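Local coordinates for protein Nadp(h)-dependent ketose reductase (PDB 1E3J) that probably reduces fructose to sorbitol with NADP(H), as a zinc-dependent ketose reductase of the alcohol dehydrogenase family, at residues Ala177-Leu186 with Arg204-Ala213. Residues are numbered along the deposited sequence; the frame is centred on the assembly and turned at random.
With PO4 (phosphate ion), chain D.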
# COMPACT_ATOMS: atom_id res chain seq x y z
N ALA A 177 25.26 -15.98 6.82
CA ALA A 177 26.17 -15.24 5.98
C ALA A 177 26.63 -16.06 4.78
O ALA A 177 27.73 -15.87 4.28
CB ALA A 177 27.38 -14.75 6.78
N GLY A 178 25.81 -17.02 4.37
CA GLY A 178 26.10 -17.75 3.15
C GLY A 178 25.75 -16.75 2.01
O GLY A 178 25.43 -15.57 2.28
N PRO A 179 25.77 -17.19 0.74
CA PRO A 179 25.45 -16.25 -0.35
C PRO A 179 24.13 -15.47 -0.27
O PRO A 179 24.11 -14.27 -0.55
CB PRO A 179 25.55 -17.12 -1.61
CG PRO A 179 25.23 -18.53 -1.09
CD PRO A 179 25.98 -18.56 0.23
N ILE A 180 23.04 -16.11 0.14
CA ILE A 180 21.77 -15.41 0.22
C ILE A 180 21.80 -14.33 1.32
O ILE A 180 21.30 -13.23 1.14
CB ILE A 180 20.59 -16.41 0.43
CG1 ILE A 180 20.54 -17.37 -0.77
CG2 ILE A 180 19.24 -15.68 0.51
CD1 ILE A 180 20.52 -16.64 -2.13
N GLY A 181 22.44 -14.66 2.45
CA GLY A 181 22.57 -13.70 3.52
C GLY A 181 23.40 -12.52 3.05
O GLY A 181 23.06 -11.36 3.33
N LEU A 182 24.47 -12.80 2.31
CA LEU A 182 25.33 -11.71 1.83
C LEU A 182 24.60 -10.82 0.82
O LEU A 182 24.73 -9.60 0.92
CB LEU A 182 26.65 -12.25 1.22
CG LEU A 182 27.49 -13.02 2.28
CD1 LEU A 182 28.74 -13.64 1.64
CD2 LEU A 182 27.87 -12.06 3.44
N VAL A 183 23.84 -11.37 -0.13
CA VAL A 183 23.15 -10.44 -1.05
C VAL A 183 22.09 -9.62 -0.27
O VAL A 183 21.88 -8.45 -0.57
CB VAL A 183 22.52 -11.13 -2.30
CG1 VAL A 183 23.62 -11.69 -3.15
CG2 VAL A 183 21.58 -12.23 -1.93
N SER A 184 21.48 -10.22 0.76
CA SER A 184 20.52 -9.47 1.58
C SER A 184 21.23 -8.31 2.27
O SER A 184 20.64 -7.24 2.44
CB SER A 184 19.90 -10.35 2.65
OG SER A 184 19.07 -11.32 2.05
N VAL A 185 22.50 -8.49 2.66
CA VAL A 185 23.22 -7.40 3.31
C VAL A 185 23.43 -6.30 2.30
O VAL A 185 23.17 -5.11 2.58
CB VAL A 185 24.60 -7.86 3.88
CG1 VAL A 185 25.47 -6.63 4.21
CG2 VAL A 185 24.39 -8.69 5.16
N LEU A 186 23.92 -6.70 1.14
CA LEU A 186 24.16 -5.76 0.04
C LEU A 186 22.87 -4.99 -0.36
O LEU A 186 22.88 -3.75 -0.43
CB LEU A 186 24.72 -6.52 -1.17
CG LEU A 186 26.16 -7.10 -0.98
CD1 LEU A 186 26.50 -8.04 -2.11
CD2 LEU A 186 27.16 -5.94 -0.97
N ARG A 204 32.96 -15.77 7.02
CA ARG A 204 32.03 -15.04 6.16
C ARG A 204 31.45 -13.80 6.80
O ARG A 204 30.97 -12.92 6.09
CB ARG A 204 30.92 -15.90 5.59
CG ARG A 204 30.53 -17.08 6.37
CD ARG A 204 30.40 -18.22 5.39
NE ARG A 204 29.70 -19.33 5.99
CZ ARG A 204 29.61 -20.54 5.45
NH1 ARG A 204 30.20 -20.78 4.28
NH2 ARG A 204 28.94 -21.49 6.09
N LEU A 205 31.51 -13.69 8.12
CA LEU A 205 31.01 -12.49 8.74
C LEU A 205 31.96 -11.39 8.31
O LEU A 205 31.60 -10.21 8.23
CB LEU A 205 30.94 -12.62 10.26
CG LEU A 205 29.64 -13.32 10.71
CD1 LEU A 205 29.69 -13.64 12.19
CD2 LEU A 205 28.41 -12.42 10.39
N GLU A 206 33.18 -11.79 7.98
CA GLU A 206 34.16 -10.83 7.53
C GLU A 206 33.70 -10.30 6.16
O GLU A 206 33.80 -9.11 5.89
CB GLU A 206 35.53 -11.49 7.42
CG GLU A 206 36.62 -10.58 6.91
CD GLU A 206 37.70 -10.34 7.95
OE1 GLU A 206 38.28 -11.34 8.46
OE2 GLU A 206 37.97 -9.14 8.25
N VAL A 207 33.23 -11.19 5.29
CA VAL A 207 32.72 -10.72 4.00
C VAL A 207 31.47 -9.85 4.26
O VAL A 207 31.31 -8.78 3.68
CB VAL A 207 32.33 -11.88 3.08
CG1 VAL A 207 32.02 -11.32 1.70
CG2 VAL A 207 33.49 -12.89 2.98
N ALA A 208 30.60 -10.29 5.16
CA ALA A 208 29.39 -9.54 5.49
C ALA A 208 29.75 -8.09 5.84
O ALA A 208 29.09 -7.13 5.40
CB ALA A 208 28.71 -10.19 6.63
N LYS A 209 30.83 -7.94 6.60
CA LYS A 209 31.27 -6.60 6.97
C LYS A 209 31.76 -5.84 5.73
O LYS A 209 31.46 -4.67 5.55
CB LYS A 209 32.38 -6.65 8.01
CG LYS A 209 32.69 -5.29 8.58
N ASN A 210 32.51 -6.51 4.88
CA ASN A 210 32.96 -5.80 3.71
C ASN A 210 31.73 -5.48 2.83
O ASN A 210 31.78 -4.55 2.03
CB ASN A 210 33.95 -6.61 2.88
CG ASN A 210 34.71 -5.73 1.92
OD1 ASN A 210 35.39 -4.80 2.36
ND2 ASN A 210 34.58 -5.99 0.61
N CYS A 211 30.67 -6.28 2.98
CA CYS A 211 29.44 -6.04 2.22
C CYS A 211 28.73 -4.81 2.79
O CYS A 211 27.79 -4.28 2.18
CB CYS A 211 28.52 -7.24 2.29
SG CYS A 211 29.00 -8.57 1.17
N GLY A 212 29.16 -4.37 3.96
CA GLY A 212 28.57 -3.18 4.54
C GLY A 212 27.79 -3.40 5.82
O GLY A 212 27.24 -2.45 6.36
N ALA A 213 27.71 -4.64 6.29
CA ALA A 213 27.00 -4.87 7.54
C ALA A 213 27.58 -3.91 8.62
O ALA A 213 28.80 -3.75 8.74
CB ALA A 213 27.17 -6.32 7.96
P PO4 D . 26.66 -19.47 8.47
O1 PO4 D . 26.68 -20.87 7.97
O2 PO4 D . 27.98 -19.13 9.06
O3 PO4 D . 26.38 -18.55 7.35
O4 PO4 D . 25.60 -19.34 9.51
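Ala177 and Arg204 meet at the glycine-rich turn of the Rossmann domain, where both hold a phosphate ion. Ala177 N donates to O3 of the phosphate at 2.9 Å, and Arg204 NH2 donates to O1 at 3.0 Å. Phosphate O2 lies in the plane of the guanidinium, at its edge. Arg204 CB lies 3.4 Å from Ala177 O. The bend at chi2 (-135°) keeps CD against the same oxygen, 3.7 Å from Ala177 O. The backbone amides of Arg200 and Ser201 bind the same ion. Beyond the turn, helices 179-186 and 204-210 run nearly parallel, 20° apart, with no hydrogen bond between them. Leu182 fills the middle. Its CD2 presses on the Ala208 backbone, 3.6 Å from Ala208 CA, while CD1 meets Val207 CG1, the two side chains crossing at about a right angle. Val185 CG1, anti to the backbone N (chi1 165°), reaches into the turn that ends the second helix. It touches Cys211 CB and lies 3.6 Å from Ala213 N. That turn is a Schellman motif, with Gly212 at positive phi. Leu186 CD2 closes the far end against Cys211, 3.8 Å from Cys211 CB. Leu205 and Ala208 also touch strand 194-199. The phosphate probably comes from the crystallisation liquor, but its position is consistent with the 2'-phosphate site of NADP(H) in a GxGxxG Rossmann fold.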